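Local structure of Sqt1 (4ZOY) at residues F19-H24 and R468-G473; F97-G102 and F145-S150; F187-P192 and H215-F220; P341-G346 and A353-S358. The protein probably serves as a WD40-repeat chaperone that captures a newly made ribosomal protein during its translation, in the course of ribosome biogenesis. All coordinates share one frame; numbering follows the deposited sequence.

Contact 1: residues F19-H24 and R468-G473; sequences FAIAQH and RIVTVG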
# COMPACT_ATOMS: atom_id res chain seq x y z
N PHE A 19 -7.54 2.96 -9.99
CA PHE A 19 -6.25 2.36 -9.61
C PHE A 19 -5.84 2.64 -8.18
O PHE A 19 -5.06 1.87 -7.61
CB PHE A 19 -5.13 2.87 -10.52
CG PHE A 19 -5.22 2.39 -11.94
CD1 PHE A 19 -5.20 1.04 -12.24
CD2 PHE A 19 -5.26 3.29 -12.98
CE1 PHE A 19 -5.26 0.60 -13.56
CE2 PHE A 19 -5.31 2.86 -14.30
CZ PHE A 19 -5.31 1.52 -14.58
N ALA A 20 -6.32 3.75 -7.63
CA ALA A 20 -5.76 4.26 -6.38
C ALA A 20 -6.82 4.70 -5.40
O ALA A 20 -7.91 5.16 -5.80
CB ALA A 20 -4.81 5.41 -6.67
N ILE A 21 -6.51 4.58 -4.11
CA ILE A 21 -7.41 5.03 -3.07
C ILE A 21 -6.61 5.45 -1.84
O ILE A 21 -5.58 4.83 -1.52
CB ILE A 21 -8.44 3.93 -2.71
CG1 ILE A 21 -9.40 4.39 -1.60
CG2 ILE A 21 -7.75 2.60 -2.35
CD1 ILE A 21 -10.64 3.48 -1.45
N ALA A 22 -7.05 6.52 -1.20
CA ALA A 22 -6.44 6.98 0.04
C ALA A 22 -7.52 7.36 1.03
O ALA A 22 -8.62 7.75 0.63
CB ALA A 22 -5.51 8.14 -0.23
N GLN A 23 -7.20 7.25 2.31
CA GLN A 23 -8.13 7.49 3.38
C GLN A 23 -7.53 8.51 4.34
O GLN A 23 -6.34 8.46 4.63
CB GLN A 23 -8.46 6.19 4.11
CG GLN A 23 -9.52 6.30 5.19
CD GLN A 23 -9.95 4.94 5.64
OE1 GLN A 23 -9.14 4.03 5.78
NE2 GLN A 23 -11.26 4.76 5.82
N HIS A 24 -8.34 9.45 4.80
CA HIS A 24 -7.86 10.45 5.74
C HIS A 24 -7.49 9.78 7.07
O HIS A 24 -8.24 8.94 7.56
CB HIS A 24 -8.93 11.52 5.95
CG HIS A 24 -8.44 12.76 6.62
ND1 HIS A 24 -8.11 12.80 7.96
CD2 HIS A 24 -8.24 14.02 6.15
CE1 HIS A 24 -7.71 14.02 8.28
NE2 HIS A 24 -7.79 14.78 7.20
N ARG A 468 -15.50 -0.62 8.06
CA ARG A 468 -15.96 -0.12 6.78
C ARG A 468 -14.84 -0.22 5.78
O ARG A 468 -13.74 0.31 6.00
CB ARG A 468 -16.45 1.32 6.89
CG ARG A 468 -17.83 1.41 7.51
CD ARG A 468 -18.66 2.51 6.87
NE ARG A 468 -20.08 2.34 7.19
CZ ARG A 468 -21.02 3.23 6.88
NH1 ARG A 468 -20.70 4.34 6.24
NH2 ARG A 468 -22.29 2.99 7.21
N ILE A 469 -15.11 -0.92 4.68
CA ILE A 469 -14.12 -1.15 3.63
C ILE A 469 -14.56 -0.42 2.38
O ILE A 469 -15.71 -0.55 1.96
CB ILE A 469 -13.95 -2.66 3.34
CG1 ILE A 469 -13.56 -3.41 4.62
CG2 ILE A 469 -12.95 -2.90 2.21
CD1 ILE A 469 -13.53 -4.91 4.46
N VAL A 470 -13.67 0.39 1.81
CA VAL A 470 -13.95 1.04 0.54
C VAL A 470 -12.99 0.50 -0.49
O VAL A 470 -11.78 0.45 -0.26
CB VAL A 470 -13.84 2.57 0.63
CG1 VAL A 470 -14.31 3.21 -0.68
CG2 VAL A 470 -14.67 3.09 1.81
N THR A 471 -13.53 0.08 -1.63
CA THR A 471 -12.77 -0.61 -2.67
C THR A 471 -12.66 0.21 -3.94
O THR A 471 -13.49 1.08 -4.21
CB THR A 471 -13.40 -1.94 -3.04
OG1 THR A 471 -14.73 -1.70 -3.51
CG2 THR A 471 -13.44 -2.87 -1.84
N VAL A 472 -11.64 -0.10 -4.74
CA VAL A 472 -11.54 0.47 -6.08
C VAL A 472 -11.35 -0.69 -7.06
O VAL A 472 -10.58 -1.63 -6.82
CB VAL A 472 -10.39 1.50 -6.20
CG1 VAL A 472 -10.70 2.74 -5.38
CG2 VAL A 472 -9.03 0.91 -5.80
N GLY A 473 -12.11 -0.65 -8.16
CA GLY A 473 -12.10 -1.75 -9.10
C GLY A 473 -11.67 -1.43 -10.52
O GLY A 473 -11.77 -0.30 -11.00
O HOH W 1 -13.17 2.77 6.81

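Contact 2: residues F97-G102 and F145-S150; sequences FTLPRG and FAPCPS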
# COMPACT_ATOMS: atom_id res chain seq x y z
N PHE A 97 -3.27 10.82 1.61
CA PHE A 97 -3.38 11.89 2.59
C PHE A 97 -2.10 11.86 3.41
O PHE A 97 -1.61 10.78 3.74
CB PHE A 97 -4.60 11.71 3.51
CG PHE A 97 -5.91 11.99 2.84
CD1 PHE A 97 -6.41 13.28 2.78
CD2 PHE A 97 -6.66 10.96 2.29
CE1 PHE A 97 -7.63 13.54 2.16
CE2 PHE A 97 -7.89 11.22 1.67
CZ PHE A 97 -8.37 12.51 1.61
N THR A 98 -1.56 13.01 3.76
CA THR A 98 -0.33 13.00 4.54
C THR A 98 -0.56 12.64 6.00
O THR A 98 -1.67 12.78 6.53
CB THR A 98 0.40 14.36 4.46
OG1 THR A 98 -0.51 15.42 4.80
CG2 THR A 98 0.95 14.58 3.06
N LEU A 99 0.49 12.14 6.63
CA LEU A 99 0.54 11.91 8.07
C LEU A 99 1.16 13.14 8.72
O LEU A 99 1.97 13.83 8.09
CB LEU A 99 1.34 10.65 8.39
CG LEU A 99 0.73 9.34 7.89
CD1 LEU A 99 1.73 8.20 8.07
CD2 LEU A 99 -0.58 9.03 8.63
N PRO A 100 0.79 13.44 9.98
CA PRO A 100 -0.10 12.66 10.85
C PRO A 100 -1.59 12.97 10.76
O PRO A 100 -2.37 12.17 11.28
CB PRO A 100 0.41 13.03 12.25
CG PRO A 100 0.84 14.44 12.09
CD PRO A 100 1.49 14.50 10.73
N ARG A 101 -1.97 14.08 10.15
CA ARG A 101 -3.34 14.57 10.31
C ARG A 101 -4.04 14.92 9.00
O ARG A 101 -5.09 15.56 9.00
CB ARG A 101 -3.35 15.80 11.24
CG ARG A 101 -2.86 15.51 12.66
CD ARG A 101 -3.04 16.71 13.60
NE ARG A 101 -4.29 16.66 14.36
CZ ARG A 101 -5.38 17.35 14.05
NH1 ARG A 101 -5.39 18.16 12.99
NH2 ARG A 101 -6.47 17.24 14.79
N GLY A 102 -3.47 14.50 7.87
CA GLY A 102 -4.12 14.69 6.59
C GLY A 102 -4.19 16.13 6.13
O GLY A 102 -5.17 16.56 5.52
N PHE A 145 3.01 5.95 -3.82
CA PHE A 145 3.25 6.93 -2.75
C PHE A 145 3.36 6.21 -1.42
O PHE A 145 2.67 5.21 -1.20
CB PHE A 145 2.09 7.92 -2.60
CG PHE A 145 2.02 8.98 -3.65
CD1 PHE A 145 3.12 9.37 -4.38
CD2 PHE A 145 0.81 9.63 -3.86
CE1 PHE A 145 3.01 10.39 -5.34
CE2 PHE A 145 0.70 10.63 -4.81
CZ PHE A 145 1.80 11.01 -5.53
N ALA A 146 4.13 6.76 -0.50
CA ALA A 146 4.09 6.30 0.89
C ALA A 146 4.36 7.47 1.82
O ALA A 146 5.42 8.08 1.73
CB ALA A 146 5.12 5.19 1.12
N PRO A 147 3.39 7.80 2.68
CA PRO A 147 3.63 8.90 3.62
C PRO A 147 4.58 8.47 4.73
O PRO A 147 4.54 7.33 5.18
CB PRO A 147 2.24 9.22 4.16
CG PRO A 147 1.51 7.89 4.08
CD PRO A 147 2.03 7.25 2.81
N CYS A 148 5.43 9.39 5.16
CA CYS A 148 6.38 9.14 6.22
C CYS A 148 5.68 9.07 7.58
O CYS A 148 4.99 10.01 7.95
CB CYS A 148 7.39 10.25 6.20
SG CYS A 148 8.67 10.05 7.48
N PRO A 149 5.86 7.97 8.33
CA PRO A 149 5.22 7.87 9.64
C PRO A 149 6.00 8.53 10.80
O PRO A 149 5.54 8.44 11.94
CB PRO A 149 5.15 6.36 9.88
CG PRO A 149 6.37 5.84 9.18
CD PRO A 149 6.54 6.72 7.94
N SER A 150 7.16 9.13 10.53
CA SER A 150 7.92 9.80 11.61
C SER A 150 7.14 10.98 12.18
O SER A 150 6.79 11.89 11.44
CB SER A 150 9.27 10.30 11.13
OG SER A 150 9.91 11.06 12.17

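Contact 3: residues F187-P192 and H215-F220; sequences FLHTGP and HVYDVF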
# COMPACT_ATOMS: atom_id res chain seq x y z
N PHE A 187 18.68 7.71 -7.19
CA PHE A 187 18.73 7.13 -8.52
C PHE A 187 19.54 5.85 -8.53
O PHE A 187 20.40 5.64 -9.39
CB PHE A 187 19.30 8.14 -9.53
CG PHE A 187 18.57 9.45 -9.52
CD1 PHE A 187 17.41 9.61 -10.27
CD2 PHE A 187 19.03 10.51 -8.76
CE1 PHE A 187 16.73 10.81 -10.25
CE2 PHE A 187 18.34 11.71 -8.74
CZ PHE A 187 17.19 11.86 -9.49
N LEU A 188 19.27 4.98 -7.56
CA LEU A 188 20.05 3.76 -7.40
C LEU A 188 19.45 2.58 -8.17
O LEU A 188 20.20 1.81 -8.78
CB LEU A 188 20.20 3.41 -5.92
CG LEU A 188 21.00 4.44 -5.11
CD1 LEU A 188 21.19 3.98 -3.68
CD2 LEU A 188 22.34 4.71 -5.77
N HIS A 189 18.13 2.41 -8.15
CA HIS A 189 17.50 1.38 -8.98
C HIS A 189 17.76 1.70 -10.45
O HIS A 189 17.80 2.86 -10.82
CB HIS A 189 15.99 1.30 -8.77
CG HIS A 189 15.56 0.94 -7.38
ND1 HIS A 189 15.97 -0.21 -6.74
CD2 HIS A 189 14.70 1.55 -6.54
CE1 HIS A 189 15.38 -0.27 -5.55
NE2 HIS A 189 14.61 0.79 -5.41
N THR A 190 17.91 0.66 -11.28
CA THR A 190 18.16 0.85 -12.71
C THR A 190 16.98 0.43 -13.58
O THR A 190 17.03 0.52 -14.81
CB THR A 190 19.42 0.07 -13.19
OG1 THR A 190 19.13 -1.34 -13.25
CG2 THR A 190 20.59 0.30 -12.26
N GLY A 191 15.92 -0.05 -12.94
CA GLY A 191 14.66 -0.34 -13.62
C GLY A 191 13.54 0.21 -12.76
O GLY A 191 13.79 0.74 -11.68
N PRO A 192 12.29 0.09 -13.24
CA PRO A 192 11.13 0.63 -12.51
C PRO A 192 11.14 0.31 -11.02
O PRO A 192 11.40 -0.83 -10.62
CB PRO A 192 9.94 -0.04 -13.20
CG PRO A 192 10.43 -0.25 -14.61
CD PRO A 192 11.89 -0.57 -14.50
N HIS A 215 17.03 -1.13 -2.00
CA HIS A 215 17.80 -0.08 -1.33
C HIS A 215 17.00 0.44 -0.16
O HIS A 215 15.78 0.66 -0.27
CB HIS A 215 18.17 1.04 -2.29
CG HIS A 215 19.05 0.59 -3.41
ND1 HIS A 215 20.38 0.29 -3.21
CD2 HIS A 215 18.79 0.33 -4.71
CE1 HIS A 215 20.90 -0.11 -4.36
NE2 HIS A 215 19.96 -0.10 -5.28
N VAL A 216 17.67 0.64 0.96
CA VAL A 216 17.01 1.17 2.14
C VAL A 216 17.68 2.49 2.50
O VAL A 216 18.81 2.51 3.00
CB VAL A 216 17.06 0.18 3.31
CG1 VAL A 216 16.29 0.75 4.49
CG2 VAL A 216 16.48 -1.18 2.89
N TYR A 217 16.98 3.59 2.24
CA TYR A 217 17.59 4.93 2.30
C TYR A 217 17.56 5.52 3.68
O TYR A 217 16.56 5.45 4.40
CB TYR A 217 16.89 5.89 1.34
CG TYR A 217 16.66 5.31 -0.03
CD1 TYR A 217 17.68 5.22 -0.96
CD2 TYR A 217 15.40 4.85 -0.38
CE1 TYR A 217 17.45 4.67 -2.22
CE2 TYR A 217 15.16 4.30 -1.61
CZ TYR A 217 16.19 4.21 -2.53
OH TYR A 217 15.93 3.65 -3.76
N ASP A 218 18.69 6.14 4.04
CA ASP A 218 18.83 6.93 5.26
C ASP A 218 18.27 8.33 5.05
O ASP A 218 19.02 9.29 4.86
CB ASP A 218 20.31 7.00 5.66
CG ASP A 218 20.55 7.79 6.93
OD1 ASP A 218 19.70 7.74 7.84
OD2 ASP A 218 21.62 8.43 7.01
N VAL A 219 16.94 8.45 5.06
CA VAL A 219 16.29 9.63 4.50
C VAL A 219 16.64 10.93 5.23
O VAL A 219 16.80 11.98 4.60
CB VAL A 219 14.76 9.43 4.49
CG1 VAL A 219 14.05 10.72 4.11
CG2 VAL A 219 14.41 8.32 3.50
N PHE A 220 16.79 10.85 6.55
CA PHE A 220 17.02 12.05 7.34
C PHE A 220 18.42 12.13 7.94
O PHE A 220 18.66 12.96 8.81
CB PHE A 220 15.96 12.15 8.43
CG PHE A 220 14.56 12.21 7.89
CD1 PHE A 220 14.07 13.37 7.30
CD2 PHE A 220 13.74 11.10 7.93
CE1 PHE A 220 12.78 13.42 6.77
CE2 PHE A 220 12.45 11.14 7.41
CZ PHE A 220 11.97 12.29 6.83
O HOH W 2 20.90 -0.76 -7.89
O HOH W 3 16.56 4.51 -6.58

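Contact 4: residues P341-G346 and A353-S358; sequences PILAAG and AVFDTS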
# COMPACT_ATOMS: atom_id res chain seq x y z
N PRO A 341 3.28 -12.34 15.67
CA PRO A 341 4.57 -12.60 15.03
C PRO A 341 4.40 -13.34 13.71
O PRO A 341 4.83 -14.48 13.55
CB PRO A 341 5.29 -13.46 16.06
CG PRO A 341 4.20 -14.21 16.74
CD PRO A 341 3.03 -13.24 16.81
N ILE A 342 3.73 -12.68 12.77
CA ILE A 342 3.47 -13.30 11.47
C ILE A 342 3.65 -12.32 10.33
O ILE A 342 3.52 -11.10 10.48
CB ILE A 342 2.05 -13.91 11.38
CG1 ILE A 342 0.97 -12.84 11.61
CG2 ILE A 342 1.88 -15.09 12.36
CD1 ILE A 342 -0.45 -13.38 11.48
N LEU A 343 3.96 -12.88 9.16
CA LEU A 343 4.09 -12.17 7.90
C LEU A 343 3.16 -12.83 6.90
O LEU A 343 3.18 -14.05 6.77
CB LEU A 343 5.53 -12.22 7.39
CG LEU A 343 5.79 -11.75 5.96
CD1 LEU A 343 5.64 -10.22 5.84
CD2 LEU A 343 7.17 -12.22 5.47
N ALA A 344 2.34 -12.02 6.22
CA ALA A 344 1.43 -12.52 5.17
C ALA A 344 1.89 -12.08 3.80
O ALA A 344 2.33 -10.94 3.60
CB ALA A 344 0.01 -12.03 5.43
N ALA A 345 1.76 -12.97 2.82
CA ALA A 345 2.19 -12.70 1.45
C ALA A 345 1.09 -13.10 0.46
O ALA A 345 0.59 -14.22 0.52
CB ALA A 345 3.47 -13.46 1.14
N GLY A 346 0.72 -12.18 -0.42
CA GLY A 346 -0.30 -12.47 -1.44
C GLY A 346 0.36 -12.62 -2.79
O GLY A 346 1.22 -11.83 -3.16
N ALA A 353 0.13 -16.78 1.81
CA ALA A 353 0.95 -17.59 2.69
C ALA A 353 1.28 -16.81 3.96
O ALA A 353 1.48 -15.60 3.92
CB ALA A 353 2.21 -18.05 1.97
N VAL A 354 1.30 -17.51 5.08
CA VAL A 354 1.52 -16.90 6.38
C VAL A 354 2.73 -17.56 7.01
O VAL A 354 2.80 -18.78 7.10
CB VAL A 354 0.29 -17.06 7.29
CG1 VAL A 354 0.50 -16.35 8.64
CG2 VAL A 354 -0.95 -16.53 6.59
N PHE A 355 3.68 -16.73 7.44
CA PHE A 355 4.94 -17.23 8.02
C PHE A 355 5.11 -16.75 9.46
O PHE A 355 4.73 -15.62 9.80
CB PHE A 355 6.12 -16.76 7.18
CG PHE A 355 6.03 -17.14 5.73
CD1 PHE A 355 6.50 -18.36 5.30
CD2 PHE A 355 5.46 -16.27 4.80
CE1 PHE A 355 6.43 -18.73 3.97
CE2 PHE A 355 5.37 -16.63 3.46
CZ PHE A 355 5.86 -17.86 3.04
N ASP A 356 5.71 -17.59 10.30
CA ASP A 356 5.96 -17.26 11.70
C ASP A 356 7.31 -16.56 11.88
O ASP A 356 8.37 -17.18 11.78
CB ASP A 356 5.89 -18.53 12.55
CG ASP A 356 4.46 -18.89 12.97
OD1 ASP A 356 3.51 -18.19 12.57
OD2 ASP A 356 4.31 -19.87 13.73
N THR A 357 7.27 -15.26 12.14
CA THR A 357 8.48 -14.44 12.13
C THR A 357 9.40 -14.73 13.32
O THR A 357 10.57 -14.38 13.27
CB THR A 357 8.12 -12.94 12.13
OG1 THR A 357 7.46 -12.60 13.35
CG2 THR A 357 7.20 -12.61 10.96
N SER A 358 8.87 -15.37 14.36
CA SER A 358 9.68 -15.71 15.52
C SER A 358 10.17 -17.15 15.43
O SER A 358 10.75 -17.67 16.38
CB SER A 358 8.90 -15.50 16.81
OG SER A 358 7.79 -16.37 16.88
O HOH W 4 6.29 -16.58 14.97

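Contact 1: residues F19-H24 and R468-G473
Ile21 meets Val470 and Val472 where two antiparallel strands from different sheets face each other, their axes 7.0 Å apart at 164°. The apolar contacts carry most of the interface. CG1 of Ile21 stands opposite the backbone N (chi1 180°) and carries the chain out across the gap, bringing CD1 obliquely across to Val470 CG1 at 3.8 Å. The base of the same side chain takes Val472: Ile21 CB lies 3.7 Å from Val472 CG1, and the branch methyls, Ile21 CG2 and Val472 CG2, are 4.0 Å apart. Methyl groups also touch backbone oxygens, with Ile21 CD1 3.4 Å from Val470 O and Val472 CG1 3.7 Å from Ala20 O. Polar chemistry enters through water 1 at one end, which accepts from Gln23 NE2 (2.9 Å) and donates to Arg468 O (2.7 Å). Gln23 is held further by Pro28 O and Gly463 N. The backbone of strand 18-23 pairs with strand 30-36, not with 468-473; there Phe19 and Ala20 form a classic beta bulge opposite Gly34. Between these two segments the first and last blades of the propeller thus meet by branched aliphatic packing and a water bridge, sheet against sheet, with the backbones paired elsewhere.

Contact 2: residues F97-G102 and F145-S150
Cys148 SG accepts a hydrogen bond from Ser150 N (3.5 Å, 158°), while the carbonyl O of the same cysteine lies against Leu99 on the facing loop. The sulfur stands opposite its own backbone N (chi1 -179°), which leans it along the chain within reach of Ser150 N. Packing between the two segments is apolar or of carbon against carbonyl oxygen, and Leu99 does nearly all of it. Its CG is placed beside the backbone N (chi1 -66°), directing the branch at the two prolines. CD1 is the busiest atom: it sits 4.0 Å from Pro147 CG, 3.8 Å from Pro149 CA and 3.7 Å from Cys148 O. Behind it Leu99 CG rests 4.0 Å from Pro147 CB, and Leu99 CB also approaches Cys148 O. Replacing Leu99 by an alanine removes CG and both methyls and would probably open a gap beside Pro147 and Pro149, with little left in touch besides the carbonyl of Cys148. After Leu99 the chain turns through a cis peptide bond to Pro100. Asn155 secures the loop from the next blade, bonding to Thr98 OG1 and to the backbone of Leu99, and Pro25 packs on Leu99 from the preceding one. Strands 92-97 and 142-147 are the first strands of consecutive four-stranded sheets, and this meeting of a turn with the end of the next sheet's first strand belongs to the blade-to-blade packing of a WD40 beta-propeller.

Contact 3: residues F187-P192 and H215-F220
His189 and Tyr217 approach with NE2 and OH 3.6 Å apart, and both atoms are hydrogen-bonded to the same third group, Thr207 OG1. This recalls the histidine, serine or threonine, and tryptophan network of WD repeats, with a tyrosine in the tryptophan's place. His215 offers its ring to the loop by face and by edge. Leu188 CB lies over one face of its imidazole, 3.7 Å from the centroid and 16° off the normal, a CH-pi contact. Leu188 CG is set beside the backbone N (chi1 -64°), an orientation that carries CD1 onward over the ring to the edge of Tyr217, where CE1 is 4.1 Å away. The second histidine comes to the rim: His189 ND1 is near the plane of the His215 ring, 3.5 Å from CD2, and the two rings are turned 55° against each other. Two waters tie the loop to the strand. Water 2, in the plane of the His215 ring, lies 2.9 Å from His215 NE2 and donates to Leu188 O; water 3 accepts from His189 N (3.1 Å) and lies 3.0 Å from Tyr217 OH. With His215 cut back to an alanine, Leu188 CB would probably lose its aromatic floor, and water 2 and Ser238 OG would each lose a ring nitrogen as mate. Strand 214-218 runs between strands 204-209 and 235-239, and the loop 187-192 crosses beside it on the way from strand 180-186 of the preceding blade, whose end places Tyr186 in a stack on Tyr217.

Contact 4: residues P341-G346 and A353-S358
A beta hairpin, strands 342-347 and 352-356, joins Leu343 to Phe355 and Ala345 to Ala353 as antiparallel hydrogen-bonded pairs. Leu343 N reaches Phe355 O at 2.9 Å, and Phe355 N returns to Leu343 O at 2.8 Å. Past the paired strands Thr357 N bonds to Pro341 O (2.9 Å), but the donor stands 51° out of the carbonyl plane. That oxygen also receives a hydrogen from water 4, which in turn accepts from Ser358 N. These are the two middle strands of a four-stranded propeller blade, and the sheet's two surfaces differ. On one, Ala345 CB lies at the edge of the Phe355 ring, 4.4 Å from CE2, and Thr357 CG2 is 4.0 Å from Leu343 CB; strand 273-277 of the preceding blade covers Leu343, Ala345 and Phe355. On the other, Ile342 CB touches Val354 CG1 at 4.0 Å. Ile342 CG2, placed opposite the carbonyl carbon with CG1 at chi1 59°, comes within 3.5 Å of Asp356 OD1. The buried Asp356 carboxylate is divided between two salt bridges, OD2 to Arg359 and OD1 to Arg364, which probably stabilise its negative charge beside this aliphatic neighbour.

Contact 4 lies within one blade and relies on backbone hydrogen bonds; contacts 1 and 2 join different blades through side-chain packing, aliphatic in the first and rich in proline in the second. Contact 3, where an incoming loop meets its own repeat's third strand, relies on imidazole and phenol rings and on waters. Contacts 1 and 2 lie nearer the middle of the propeller, centred about 11 and 12 Å from the chain's centre, and touch through His24 and Phe97. Contacts 3 and 4 lie farther out, at about 18 and 17 Å. Contacts 1, 3 and 4 are largely buried, although contact 4 ends in exposed Pro341 and Ser358, and contact 2 is only partly buried.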